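CCHC-type domain-containing protein (Trypanosoma brucei brucei, PDB 7C45) is an RNase D-type ribonuclease that probably acts as a 3'-5' RNA exonuclease, trimming guide RNA, and carries metal-bound exonuclease and zinc-knuckle sites. Local coordinates at residues Q61-A66 with H194-S199; L99-R104 with S142-V147; E108-S111 with G115-P118; K149-L154 with S199-G204; V223-V228 with T234-T239. One frame throughout, in Å; residues are numbered along the deposited sequence.

Contact 1 (Q61-A66 with H194-S199); sequences QACSDA and HILLLS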
# COMPACT_ATOMS: atom_id res chain seq x y z
N GLN A 61 0.41 -11.77 3.44
CA GLN A 61 -1.04 -11.61 3.47
C GLN A 61 -1.55 -11.34 2.06
O GLN A 61 -0.89 -10.67 1.27
CB GLN A 61 -1.44 -10.48 4.41
CG GLN A 61 -0.87 -10.69 5.82
CD GLN A 61 0.43 -9.95 6.02
OE1 GLN A 61 1.51 -10.46 5.72
NE2 GLN A 61 0.34 -8.73 6.50
N ALA A 62 -2.72 -11.91 1.72
CA ALA A 62 -3.24 -11.78 0.37
C ALA A 62 -4.75 -11.62 0.42
O ALA A 62 -5.44 -12.31 1.17
CB ALA A 62 -2.91 -12.98 -0.51
N CYS A 63 -5.26 -10.74 -0.43
CA CYS A 63 -6.70 -10.55 -0.55
C CYS A 63 -6.99 -10.26 -2.01
O CYS A 63 -6.45 -9.29 -2.54
CB CYS A 63 -7.17 -9.42 0.35
SG CYS A 63 -8.98 -9.23 0.40
N SER A 64 -7.79 -11.11 -2.65
CA SER A 64 -8.00 -11.04 -4.09
C SER A 64 -9.47 -10.82 -4.41
O SER A 64 -10.35 -10.92 -3.56
CB SER A 64 -7.50 -12.30 -4.79
OG SER A 64 -8.55 -13.25 -4.93
N ASP A 65 -9.73 -10.51 -5.68
CA ASP A 65 -11.11 -10.40 -6.15
C ASP A 65 -11.77 -11.76 -6.38
O ASP A 65 -12.94 -11.79 -6.77
CB ASP A 65 -11.14 -9.56 -7.43
CG ASP A 65 -10.34 -10.19 -8.56
OD1 ASP A 65 -9.37 -10.90 -8.29
OD2 ASP A 65 -10.69 -9.98 -9.74
N ALA A 66 -11.08 -12.88 -6.14
CA ALA A 66 -11.65 -14.20 -6.37
C ALA A 66 -12.39 -14.76 -5.15
O ALA A 66 -13.06 -15.80 -5.28
CB ALA A 66 -10.55 -15.20 -6.80
N HIS A 194 -7.55 -2.88 2.91
CA HIS A 194 -7.46 -1.48 2.50
C HIS A 194 -6.85 -1.34 1.11
O HIS A 194 -7.29 -0.51 0.33
CB HIS A 194 -6.62 -0.71 3.51
CG HIS A 194 -7.21 -0.70 4.88
ND1 HIS A 194 -8.57 -0.70 5.10
CD2 HIS A 194 -6.63 -0.71 6.09
CE1 HIS A 194 -8.80 -0.70 6.40
NE2 HIS A 194 -7.64 -0.71 7.03
N ILE A 195 -5.85 -2.15 0.79
CA ILE A 195 -5.27 -2.11 -0.54
C ILE A 195 -6.30 -2.48 -1.59
O ILE A 195 -6.39 -1.82 -2.63
CB ILE A 195 -4.04 -3.04 -0.60
CG1 ILE A 195 -2.93 -2.44 0.25
CG2 ILE A 195 -3.59 -3.19 -2.04
CD1 ILE A 195 -1.71 -3.39 0.52
N LEU A 196 -7.05 -3.55 -1.37
CA LEU A 196 -8.00 -3.98 -2.39
C LEU A 196 -9.10 -2.93 -2.56
O LEU A 196 -9.48 -2.59 -3.68
CB LEU A 196 -8.56 -5.36 -2.04
CG LEU A 196 -9.46 -6.02 -3.11
CD1 LEU A 196 -8.66 -6.37 -4.34
CD2 LEU A 196 -10.18 -7.27 -2.57
N LEU A 197 -9.58 -2.37 -1.46
CA LEU A 197 -10.64 -1.38 -1.62
C LEU A 197 -10.11 -0.11 -2.26
O LEU A 197 -10.81 0.52 -3.07
CB LEU A 197 -11.31 -1.10 -0.28
CG LEU A 197 -10.73 -0.22 0.82
CD1 LEU A 197 -11.04 1.26 0.60
CD2 LEU A 197 -11.24 -0.69 2.16
N LEU A 198 -8.86 0.27 -1.94
CA LEU A 198 -8.27 1.44 -2.58
C LEU A 198 -8.13 1.27 -4.07
O LEU A 198 -8.23 2.26 -4.82
CB LEU A 198 -6.89 1.73 -1.98
CG LEU A 198 -6.97 2.45 -0.62
CD1 LEU A 198 -5.60 2.49 0.04
CD2 LEU A 198 -7.56 3.86 -0.77
N SER A 199 -7.86 0.04 -4.53
CA SER A 199 -7.74 -0.20 -5.96
C SER A 199 -9.05 0.11 -6.68
O SER A 199 -9.02 0.52 -7.84
CB SER A 199 -7.33 -1.64 -6.25
OG SER A 199 -8.38 -2.54 -5.91
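L196 CD2 lies over one face of the S64-D65 peptide, 3.8 Å from S64 O, while L196 CD1 is 4.1 Å from C63 O. The setting is the RNase H-like exonuclease fold, with helix 182-202 packed against strand 57-64 of the mixed sheet. The remaining touch is apolar: C63 SG stands 3.8 Å from L196 CD2, so one methyl of the leucine rests on both the sulfur and S64 O. Both side chains reach across in the same way, each with its gamma atom anti to its own N (chi1 -174° for C63, -173° for L196), and this brings the sulfur and the leucine branch together in the space between strand and helix. On the strand side C63 is bonded through its backbone to A39 of strand 37-44, which also bears the metal ligands D41 and E43; the helix carries the third ligand, D191. The apolar seam thus packs the helix that bears D191 against the strand next to the one that bears D41 and E43, with the side chain of C63 about 8 Å from that of D41. Just beyond the strand, D65 turns its carboxylate to the backbone N-H groups of R36 and S37. The chain bends there in an ST turn: S64 OG accepts from A66 N at 2.8 Å, with 160° at the hydrogen.

Contact 2 (L99-R104 with S142-V147); sequences LFFDCR and SGMGYV. With nucleotides of chain B.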
# COMPACT_ATOMS: atom_id res chain seq x y z
N LEU A 99 -1.17 -6.01 -6.12
CA LEU A 99 -1.34 -4.68 -5.56
C LEU A 99 -0.58 -4.56 -4.25
O LEU A 99 -0.79 -5.36 -3.33
CB LEU A 99 -2.82 -4.40 -5.31
CG LEU A 99 -3.74 -4.50 -6.53
CD1 LEU A 99 -5.16 -4.69 -6.06
CD2 LEU A 99 -3.64 -3.24 -7.37
N PHE A 100 0.27 -3.53 -4.14
CA PHE A 100 1.05 -3.28 -2.94
C PHE A 100 0.76 -1.88 -2.44
O PHE A 100 0.22 -1.05 -3.17
CB PHE A 100 2.56 -3.38 -3.20
CG PHE A 100 3.08 -4.79 -3.34
CD1 PHE A 100 3.04 -5.42 -4.57
CD2 PHE A 100 3.61 -5.45 -2.26
CE1 PHE A 100 3.53 -6.71 -4.71
CE2 PHE A 100 4.11 -6.74 -2.39
CZ PHE A 100 4.06 -7.37 -3.62
N PHE A 101 1.14 -1.62 -1.20
CA PHE A 101 1.21 -0.25 -0.67
C PHE A 101 2.64 -0.09 -0.13
O PHE A 101 2.96 -0.56 0.97
CB PHE A 101 0.17 0.02 0.40
CG PHE A 101 0.06 1.49 0.76
CD1 PHE A 101 -0.75 2.31 0.02
CD2 PHE A 101 0.80 2.03 1.79
CE1 PHE A 101 -0.86 3.66 0.33
CE2 PHE A 101 0.72 3.37 2.09
CZ PHE A 101 -0.12 4.19 1.36
N ASP A 102 3.47 0.58 -0.93
CA ASP A 102 4.92 0.61 -0.81
C ASP A 102 5.48 -0.80 -0.96
O ASP A 102 5.59 -1.53 0.03
CB ASP A 102 5.39 1.24 0.52
CG ASP A 102 6.91 1.53 0.52
OD1 ASP A 102 7.58 1.07 -0.42
OD2 ASP A 102 7.41 2.20 1.43
N CYS A 103 5.89 -1.16 -2.18
CA CYS A 103 6.37 -2.50 -2.49
C CYS A 103 7.85 -2.70 -2.19
O CYS A 103 8.35 -3.82 -2.31
CB CYS A 103 6.14 -2.84 -3.97
SG CYS A 103 7.10 -1.88 -5.15
N ARG A 104 8.56 -1.65 -1.79
CA ARG A 104 10.02 -1.69 -1.90
C ARG A 104 10.62 -2.75 -0.99
O ARG A 104 11.34 -3.65 -1.45
CB ARG A 104 10.59 -0.31 -1.57
CG ARG A 104 10.34 0.71 -2.68
CD ARG A 104 10.77 2.11 -2.22
NE ARG A 104 10.07 2.47 -1.02
CZ ARG A 104 10.33 3.55 -0.29
NH1 ARG A 104 11.28 4.40 -0.68
NH2 ARG A 104 9.64 3.76 0.82
N SER A 142 2.84 9.08 1.18
CA SER A 142 1.94 9.19 2.32
C SER A 142 1.65 7.81 2.89
O SER A 142 1.67 6.81 2.17
CB SER A 142 0.65 9.90 1.94
OG SER A 142 0.96 11.25 1.63
N GLY A 143 1.41 7.76 4.19
CA GLY A 143 1.10 6.52 4.85
C GLY A 143 -0.32 6.06 4.52
O GLY A 143 -1.15 6.80 4.01
N MET A 144 -0.59 4.80 4.86
CA MET A 144 -1.87 4.19 4.54
C MET A 144 -3.05 4.97 5.12
O MET A 144 -4.09 5.10 4.47
CB MET A 144 -1.87 2.75 5.07
CG MET A 144 -3.16 2.01 4.96
SD MET A 144 -3.67 1.67 3.27
CE MET A 144 -2.68 0.21 2.93
N GLY A 145 -2.91 5.47 6.34
CA GLY A 145 -4.02 6.18 6.95
C GLY A 145 -4.41 7.43 6.18
O GLY A 145 -5.60 7.67 5.92
N TYR A 146 -3.42 8.23 5.80
CA TYR A 146 -3.65 9.43 5.02
C TYR A 146 -4.23 9.11 3.65
O TYR A 146 -5.14 9.80 3.17
CB TYR A 146 -2.33 10.19 4.86
CG TYR A 146 -2.49 11.54 4.17
CD1 TYR A 146 -2.50 11.63 2.79
CD2 TYR A 146 -2.62 12.70 4.91
CE1 TYR A 146 -2.66 12.85 2.17
CE2 TYR A 146 -2.75 13.92 4.30
CZ TYR A 146 -2.77 13.99 2.93
OH TYR A 146 -2.92 15.21 2.30
N VAL A 147 -3.70 8.09 2.98
CA VAL A 147 -4.23 7.76 1.66
C VAL A 147 -5.65 7.25 1.78
O VAL A 147 -6.52 7.59 0.97
CB VAL A 147 -3.34 6.73 0.95
CG1 VAL A 147 -3.97 6.37 -0.39
CG2 VAL A 147 -1.97 7.29 0.78
P U B 6 1.23 17.38 9.44
OP1 U B 6 1.55 17.25 10.87
OP2 U B 6 2.27 17.82 8.49
O5' U B 6 0.72 15.98 8.89
C5' U B 6 -0.36 15.30 9.51
C4' U B 6 -0.33 13.83 9.15
O4' U B 6 -0.68 13.67 7.76
C3' U B 6 1.02 13.14 9.33
O3' U B 6 0.78 11.78 9.66
C2' U B 6 1.61 13.21 7.92
O2' U B 6 2.58 12.23 7.62
C1' U B 6 0.36 13.02 7.07
N1 U B 6 0.47 13.59 5.73
C2 U B 6 0.62 12.71 4.69
O2 U B 6 0.68 11.50 4.84
N3 U B 6 0.69 13.28 3.45
C4 U B 6 0.65 14.62 3.17
O4 U B 6 0.74 14.98 1.99
C5 U B 6 0.51 15.47 4.31
C6 U B 6 0.43 14.95 5.54
P U B 8 5.58 8.51 7.39
OP1 U B 8 6.85 8.77 8.09
OP2 U B 8 4.81 9.67 6.88
O5' U B 8 5.91 7.45 6.26
C5' U B 8 5.19 7.45 5.04
C4' U B 8 5.64 6.30 4.18
O4' U B 8 7.06 6.43 3.91
C3' U B 8 5.50 4.91 4.78
O3' U B 8 4.19 4.42 4.65
C2' U B 8 6.53 4.12 3.99
O2' U B 8 6.03 3.80 2.68
C1' U B 8 7.64 5.15 3.82
N1 U B 8 8.67 5.08 4.89
C2 U B 8 9.65 4.13 4.75
O2 U B 8 9.66 3.34 3.83
N3 U B 8 10.59 4.13 5.76
C4 U B 8 10.62 5.02 6.83
O4 U B 8 11.52 4.94 7.67
C5 U B 8 9.57 5.99 6.86
C6 U B 8 8.65 5.99 5.90
P U B 9 3.60 3.36 5.71
OP1 U B 9 2.19 3.12 5.30
OP2 U B 9 3.90 3.91 7.05
O5' U B 9 4.51 2.08 5.49
C5' U B 9 4.20 1.10 4.50
C4' U B 9 5.24 -0.01 4.40
O4' U B 9 6.58 0.53 4.26
C3' U B 9 5.37 -0.97 5.58
O3' U B 9 4.34 -1.93 5.60
C2' U B 9 6.76 -1.56 5.37
O2' U B 9 6.76 -2.57 4.37
C1' U B 9 7.51 -0.35 4.84
N1 U B 9 8.22 0.37 5.91
C2 U B 9 9.40 -0.19 6.41
O2 U B 9 9.88 -1.24 6.02
N3 U B 9 10.01 0.52 7.41
C4 U B 9 9.58 1.71 7.96
O4 U B 9 10.24 2.23 8.85
C5 U B 9 8.36 2.22 7.39
C6 U B 9 7.73 1.55 6.41
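Next to F101, which touches M144, D102 OD1 is gripped by two N-H groups of R104: the backbone N at 3.2 Å, and NE at 2.9 Å from the opposite face of the carboxylate plane. R104 NH2 reaches D102 OD2 at 2.8 Å, completing a side-on, two-nitrogen salt bridge that fixes the rotation of both groups; D237 takes a further guanidinium nitrogen. F101 CG lies anti to its N (chi1 -169°), which carries the ring over to helix 144-152. M144 SD stands over its face, 4.4 Å from the centroid and 10° off the normal, a Met-aromatic contact. At the ring edge are V147 CG2 and S142 O, the latter 3.3 Å from F101 CZ and bonded to Q125. In the RNA of chain B, U6 N3 donates to S142 OG at 2.7 Å, with Y146 laying a ring face on that base, and U8 O2' donates to D102 OD2. M144 N, just after the N-cap G143, donates to OP1 of U9 of chain B at 3.3 Å. R104 thus probably positions D102 for the ribose hydroxyl, the helix start probably helps to stabilise the phosphate charge, and the N3-H contact is consistent with recognition of uracil.

Contact 3 (E108-S111 with G115-P118); sequences EALS and GVKP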
# COMPACT_ATOMS: atom_id res chain seq x y z
N GLU A 108 12.01 -6.61 -1.95
CA GLU A 108 13.35 -6.99 -1.52
C GLU A 108 13.31 -8.27 -0.71
O GLU A 108 14.14 -9.15 -0.92
CB GLU A 108 13.98 -5.88 -0.70
CG GLU A 108 15.36 -6.22 -0.18
CD GLU A 108 15.92 -5.09 0.64
OE1 GLU A 108 15.20 -4.61 1.52
OE2 GLU A 108 17.06 -4.66 0.37
N ALA A 109 12.33 -8.40 0.19
CA ALA A 109 12.24 -9.61 1.01
C ALA A 109 11.79 -10.80 0.19
O ALA A 109 12.27 -11.92 0.41
CB ALA A 109 11.29 -9.39 2.19
N LEU A 110 10.86 -10.59 -0.75
CA LEU A 110 10.45 -11.70 -1.61
C LEU A 110 11.65 -12.23 -2.39
O LEU A 110 11.81 -13.44 -2.53
CB LEU A 110 9.34 -11.26 -2.57
CG LEU A 110 7.99 -10.99 -1.91
CD1 LEU A 110 6.99 -10.49 -2.96
CD2 LEU A 110 7.46 -12.23 -1.22
N SER A 111 12.50 -11.33 -2.90
CA SER A 111 13.61 -11.77 -3.73
C SER A 111 14.72 -12.39 -2.88
O SER A 111 15.20 -13.48 -3.18
CB SER A 111 14.15 -10.60 -4.55
OG SER A 111 15.29 -11.00 -5.31
N GLY A 115 13.41 -15.92 -3.10
CA GLY A 115 13.87 -16.11 -4.46
C GLY A 115 12.81 -15.88 -5.51
O GLY A 115 12.87 -16.46 -6.59
N VAL A 116 11.84 -15.02 -5.23
CA VAL A 116 10.73 -14.76 -6.13
C VAL A 116 10.74 -13.28 -6.48
O VAL A 116 11.00 -12.42 -5.63
CB VAL A 116 9.39 -15.17 -5.49
CG1 VAL A 116 9.33 -16.69 -5.31
CG2 VAL A 116 9.21 -14.52 -4.16
N LYS A 117 10.50 -12.99 -7.75
CA LYS A 117 10.37 -11.64 -8.27
C LYS A 117 8.98 -11.48 -8.89
O LYS A 117 8.72 -12.06 -9.96
CB LYS A 117 11.46 -11.37 -9.30
CG LYS A 117 11.38 -9.99 -9.97
CD LYS A 117 12.53 -9.80 -10.91
CE LYS A 117 12.46 -8.45 -11.58
NZ LYS A 117 13.62 -8.19 -12.48
N PRO A 118 8.07 -10.73 -8.26
CA PRO A 118 6.71 -10.63 -8.79
C PRO A 118 6.67 -9.87 -10.11
O PRO A 118 7.52 -9.03 -10.40
CB PRO A 118 5.96 -9.87 -7.69
CG PRO A 118 7.00 -9.01 -7.08
CD PRO A 118 8.30 -9.80 -7.14
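L110, V116 and S111 bury the most surface where helix 104-114 ends and the chain doubles back over its last turns. L110 gives the most. Its backbone oxygen accepts a nearly linear bond from V116 N (V116 N to L110 O 3.1 Å, 176° at the hydrogen), though the donor stands 45° above the carbonyl plane instead of on a lone pair. Its side chain crosses that of V116, L110 CB lying 3.6 Å from V116 CG2, and L110 CD1 brushes P118 CG more distantly. V116 turns CG2 into the space between its own N and carbonyl carbon, and this sets the methyl against the helix: V116 CG2 is 3.3 Å from L110 O, next to the bond made by its own N-H. S111 contributes mainly through its backbone. S111 O receives a weak bond from G115 N at 3.0 Å, and S111 CA comes within 3.3 Å of V116 O as a CA-H...O contact. The S111 hydroxyl is bonded to G229 N. G115, the first residue to leave helical angles, has positive phi (69°), which suits the chain reversal after the helix. From here the chain runs on to edge strand 121-123 of the sheet, while K117, fully extended, forms a salt bridge with E224 of helix 212-226, and A227, just after that helix, packs on S111 and K117.

Contact 4 (K149-L154 with S199-G204); sequences KSVAGL and SNYLVG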
# COMPACT_ATOMS: atom_id res chain seq x y z
N LYS A 149 -7.93 8.07 3.94
CA LYS A 149 -8.84 9.19 4.20
C LYS A 149 -9.03 10.05 2.96
O LYS A 149 -10.16 10.41 2.59
CB LYS A 149 -8.28 10.03 5.36
CG LYS A 149 -9.12 11.22 5.78
CD LYS A 149 -8.73 11.62 7.20
CE LYS A 149 -8.65 13.14 7.39
NZ LYS A 149 -9.94 13.80 7.10
N SER A 150 -7.93 10.37 2.28
CA SER A 150 -8.04 11.24 1.12
C SER A 150 -8.72 10.54 -0.06
O SER A 150 -9.47 11.18 -0.80
CB SER A 150 -6.66 11.74 0.71
OG SER A 150 -6.73 12.34 -0.56
N VAL A 151 -8.49 9.25 -0.25
CA VAL A 151 -9.04 8.57 -1.42
C VAL A 151 -10.43 8.00 -1.15
O VAL A 151 -11.33 8.13 -1.98
CB VAL A 151 -8.09 7.47 -1.91
CG1 VAL A 151 -8.77 6.66 -2.97
CG2 VAL A 151 -6.80 8.08 -2.44
N ALA A 152 -10.64 7.35 -0.01
CA ALA A 152 -11.90 6.66 0.24
C ALA A 152 -12.73 7.30 1.34
O ALA A 152 -13.83 6.82 1.63
CB ALA A 152 -11.64 5.19 0.61
N GLY A 153 -12.24 8.37 1.96
CA GLY A 153 -12.96 8.98 3.05
C GLY A 153 -12.99 8.16 4.31
O GLY A 153 -13.77 8.46 5.21
N LEU A 154 -12.14 7.15 4.42
CA LEU A 154 -12.17 6.20 5.52
C LEU A 154 -11.14 6.56 6.58
O LEU A 154 -10.00 6.92 6.27
CB LEU A 154 -11.89 4.78 5.04
CG LEU A 154 -13.11 4.01 4.53
CD1 LEU A 154 -12.70 2.66 4.00
CD2 LEU A 154 -14.12 3.86 5.65
N SER A 199 -7.86 0.04 -4.53
CA SER A 199 -7.74 -0.20 -5.96
C SER A 199 -9.05 0.11 -6.68
O SER A 199 -9.02 0.52 -7.84
CB SER A 199 -7.33 -1.64 -6.25
OG SER A 199 -8.38 -2.54 -5.91
N ASN A 200 -10.18 -0.03 -5.99
CA ASN A 200 -11.47 0.28 -6.61
C ASN A 200 -11.59 1.76 -6.90
O ASN A 200 -12.29 2.16 -7.83
CB ASN A 200 -12.62 -0.17 -5.71
CG ASN A 200 -12.83 -1.67 -5.74
OD1 ASN A 200 -12.44 -2.35 -6.69
ND2 ASN A 200 -13.45 -2.19 -4.69
N TYR A 201 -10.94 2.59 -6.10
CA TYR A 201 -11.01 4.02 -6.31
C TYR A 201 -9.98 4.51 -7.31
O TYR A 201 -10.24 5.47 -8.04
CB TYR A 201 -10.80 4.76 -4.99
CG TYR A 201 -11.93 4.63 -4.00
CD1 TYR A 201 -12.00 3.54 -3.13
CD2 TYR A 201 -12.92 5.59 -3.93
CE1 TYR A 201 -13.02 3.43 -2.23
CE2 TYR A 201 -13.94 5.48 -3.03
CZ TYR A 201 -13.98 4.41 -2.18
OH TYR A 201 -15.00 4.32 -1.28
N LEU A 202 -8.80 3.87 -7.35
CA LEU A 202 -7.67 4.40 -8.10
C LEU A 202 -7.51 3.76 -9.47
O LEU A 202 -7.00 4.41 -10.39
CB LEU A 202 -6.38 4.20 -7.29
CG LEU A 202 -6.27 5.08 -6.03
CD1 LEU A 202 -5.07 4.69 -5.14
CD2 LEU A 202 -6.20 6.57 -6.41
N VAL A 203 -7.94 2.51 -9.64
CA VAL A 203 -7.70 1.73 -10.84
C VAL A 203 -8.99 1.70 -11.66
O VAL A 203 -10.07 1.47 -11.11
CB VAL A 203 -7.23 0.31 -10.49
CG1 VAL A 203 -6.84 -0.45 -11.74
CG2 VAL A 203 -6.09 0.38 -9.53
N GLY A 204 -8.86 1.94 -12.96
CA GLY A 204 -10.03 1.93 -13.82
C GLY A 204 -11.02 3.02 -13.52
O GLY A 204 -12.18 2.92 -13.92
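Y201 lies along V151 and A152 where helix 182-202 packs beside the end of helix 144-152, two helices of the RNase H-like exonuclease fold. From the root outward, Y201 CB meets V151 CG1 at 3.4 Å, a close apolar touch, and the next atom, Y201 CG, is still within 3.9 Å of the same methyl. Farther out, Y201 CD2 is 3.6 Å from V151 O, which approaches obliquely, and Y201 CE1 is 3.6 Å from A152 CB, on the same side of the ring. That methyl sits over one ring face, 4.0 Å from the centroid and 27° off the normal, a CH-pi contact, with A152 CA above the same face nearer the rim. The tyrosine's chi1 of -70° places CG beside its backbone N and lays the ring out over this turn of the neighbouring helix. At the tip, Y201 OH is 4.0 Å from A152 CB, and the hydroxyl makes weak hydrogen bonds with S8 and T5, so helix 4-12 takes over the polar end. F128 of helix 124-136 packs against V151, and I131 of the same helix against L202. One more apolar touch crosses between the helices, V151 CG1 to L202 CG at 4.3 Å.

Contact 5 (V223-V228 with T234-T239); sequences VEHYAV and TEADAT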
# COMPACT_ATOMS: atom_id res chain seq x y z
N VAL A 223 10.31 -2.61 -8.82
CA VAL A 223 10.57 -4.04 -8.64
C VAL A 223 11.92 -4.41 -9.23
O VAL A 223 12.66 -5.22 -8.66
CB VAL A 223 9.42 -4.88 -9.22
CG1 VAL A 223 9.72 -6.38 -9.09
CG2 VAL A 223 8.11 -4.58 -8.48
N GLU A 224 12.28 -3.83 -10.38
CA GLU A 224 13.61 -4.09 -10.93
C GLU A 224 14.71 -3.64 -9.98
O GLU A 224 15.76 -4.28 -9.88
CB GLU A 224 13.77 -3.36 -12.27
CG GLU A 224 12.98 -3.97 -13.41
CD GLU A 224 13.48 -5.36 -13.76
OE1 GLU A 224 14.68 -5.50 -14.08
OE2 GLU A 224 12.66 -6.30 -13.70
N HIS A 225 14.49 -2.53 -9.30
CA HIS A 225 15.51 -1.97 -8.42
C HIS A 225 15.66 -2.81 -7.14
O HIS A 225 16.78 -3.04 -6.67
CB HIS A 225 15.15 -0.53 -8.08
CG HIS A 225 16.26 0.25 -7.44
ND1 HIS A 225 16.59 0.13 -6.11
CD2 HIS A 225 17.12 1.15 -7.97
CE1 HIS A 225 17.61 0.93 -5.84
NE2 HIS A 225 17.95 1.55 -6.95
N TYR A 226 14.54 -3.29 -6.59
CA TYR A 226 14.53 -3.87 -5.25
C TYR A 226 14.52 -5.39 -5.24
O TYR A 226 14.82 -5.98 -4.20
CB TYR A 226 13.32 -3.32 -4.45
CG TYR A 226 13.62 -1.94 -3.94
CD1 TYR A 226 13.35 -0.83 -4.73
CD2 TYR A 226 14.26 -1.75 -2.72
CE1 TYR A 226 13.67 0.46 -4.28
CE2 TYR A 226 14.59 -0.46 -2.26
CZ TYR A 226 14.30 0.64 -3.05
OH TYR A 226 14.63 1.91 -2.61
N ALA A 227 14.23 -6.03 -6.36
CA ALA A 227 14.20 -7.49 -6.45
C ALA A 227 15.43 -7.96 -7.22
O ALA A 227 15.35 -8.33 -8.39
CB ALA A 227 12.92 -7.97 -7.12
N VAL A 228 16.57 -7.97 -6.53
CA VAL A 228 17.87 -8.28 -7.14
C VAL A 228 18.57 -9.44 -6.45
O VAL A 228 19.78 -9.62 -6.64
CB VAL A 228 18.80 -7.05 -7.16
CG1 VAL A 228 18.23 -5.94 -8.05
CG2 VAL A 228 19.06 -6.55 -5.73
N THR A 234 22.02 0.72 -2.76
CA THR A 234 21.70 2.13 -2.91
C THR A 234 20.21 2.25 -3.13
O THR A 234 19.67 1.63 -4.05
CB THR A 234 22.47 2.72 -4.09
OG1 THR A 234 23.86 2.63 -3.82
CG2 THR A 234 22.08 4.16 -4.36
N GLU A 235 19.53 3.01 -2.28
CA GLU A 235 18.09 3.18 -2.42
C GLU A 235 17.73 3.94 -3.70
O GLU A 235 18.50 4.77 -4.19
CB GLU A 235 17.54 3.93 -1.21
CG GLU A 235 17.62 3.13 0.07
CD GLU A 235 16.74 1.88 0.02
OE1 GLU A 235 15.51 2.03 -0.14
OE2 GLU A 235 17.26 0.77 0.19
N ALA A 236 16.53 3.68 -4.21
CA ALA A 236 16.09 4.38 -5.41
C ALA A 236 15.58 5.77 -5.10
O ALA A 236 15.58 6.64 -5.97
CB ALA A 236 14.99 3.58 -6.12
N ASP A 237 15.13 5.99 -3.87
CA ASP A 237 14.58 7.26 -3.44
C ASP A 237 15.56 7.94 -2.49
O ASP A 237 16.22 7.27 -1.69
CB ASP A 237 13.23 7.04 -2.76
CG ASP A 237 12.22 6.35 -3.69
OD1 ASP A 237 12.16 6.70 -4.89
OD2 ASP A 237 11.52 5.46 -3.20
N ALA A 238 15.67 9.27 -2.59
CA ALA A 238 16.70 9.97 -1.83
C ALA A 238 16.46 9.89 -0.32
O ALA A 238 17.43 9.96 0.46
CB ALA A 238 16.78 11.43 -2.28
N THR A 239 15.21 9.78 0.11
CA THR A 239 14.79 9.54 1.48
C THR A 239 13.63 8.58 1.46
O THR A 239 12.89 8.51 0.46
CB THR A 239 14.36 10.83 2.21
OG1 THR A 239 13.23 11.41 1.53
CG2 THR A 239 15.48 11.84 2.26
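Hydrogen bonds tie Y226 to E235 and A236, and both use the phenol oxygen. Y226 OH donates to E235 OE1 at 2.6 Å, and it accepts from A236 N at 3.1 Å with 169° at the hydrogen, so a single hydroxyl closes on a carboxylate and a main-chain N-H in sequence. The side chains of Y226 and E235 cross at about a right angle, ring and carboxylate planes 56° apart. OE1 lies at the tyrosine's ring edge, but the hydroxyl meets this oxygen from above the carboxylate plane, 64° out of it. The glutamate gets there by bending at chi2. Its OE1 also forms a salt bridge with R105, a charge that would probably help to keep E235 ionised. The arrangement belongs to the end of helix 212-226, where the chain leaves the helix at A227, loops round and comes back across its last turn on the way to helix 245-251. Apolar and CH-pi contacts centre on A236. Its CB stands over the middle of one face of the H225 ring, 3.6 Å from the centroid, almost exactly on the normal, and the same methyl lies 3.9 Å from Y226 CE1. Ionic contacts lie just beside: D237 forms salt bridges with R104 and R141; its OD1 is also hydrogen-bonded to Y222 OH, on the same helix as Y226.

In the fold
Contacts 1, 2 and 4 form one cluster, their centres 12 to 13 Å apart. Contacts 1 and 4 share helix 182-202, contacts 2 and 4 share helix 144-152, and contacts 1 and 2 reach the same sheet, where I195 and S199 pack on L99. Contacts 3 and 5 lie together, their centres 13 Å apart, joined by the K117-E224 salt bridge; contact 4 is across the chain centre, 26 to 27 Å away, centre to centre. Along the chain, contacts 2 and 3 fall between the two halves of contact 1, the segments of contact 4 alternate with those of contact 1, and contact 5 follows. Contact 2, which meets the RNA, links the cluster to contact 5 through R104-D237.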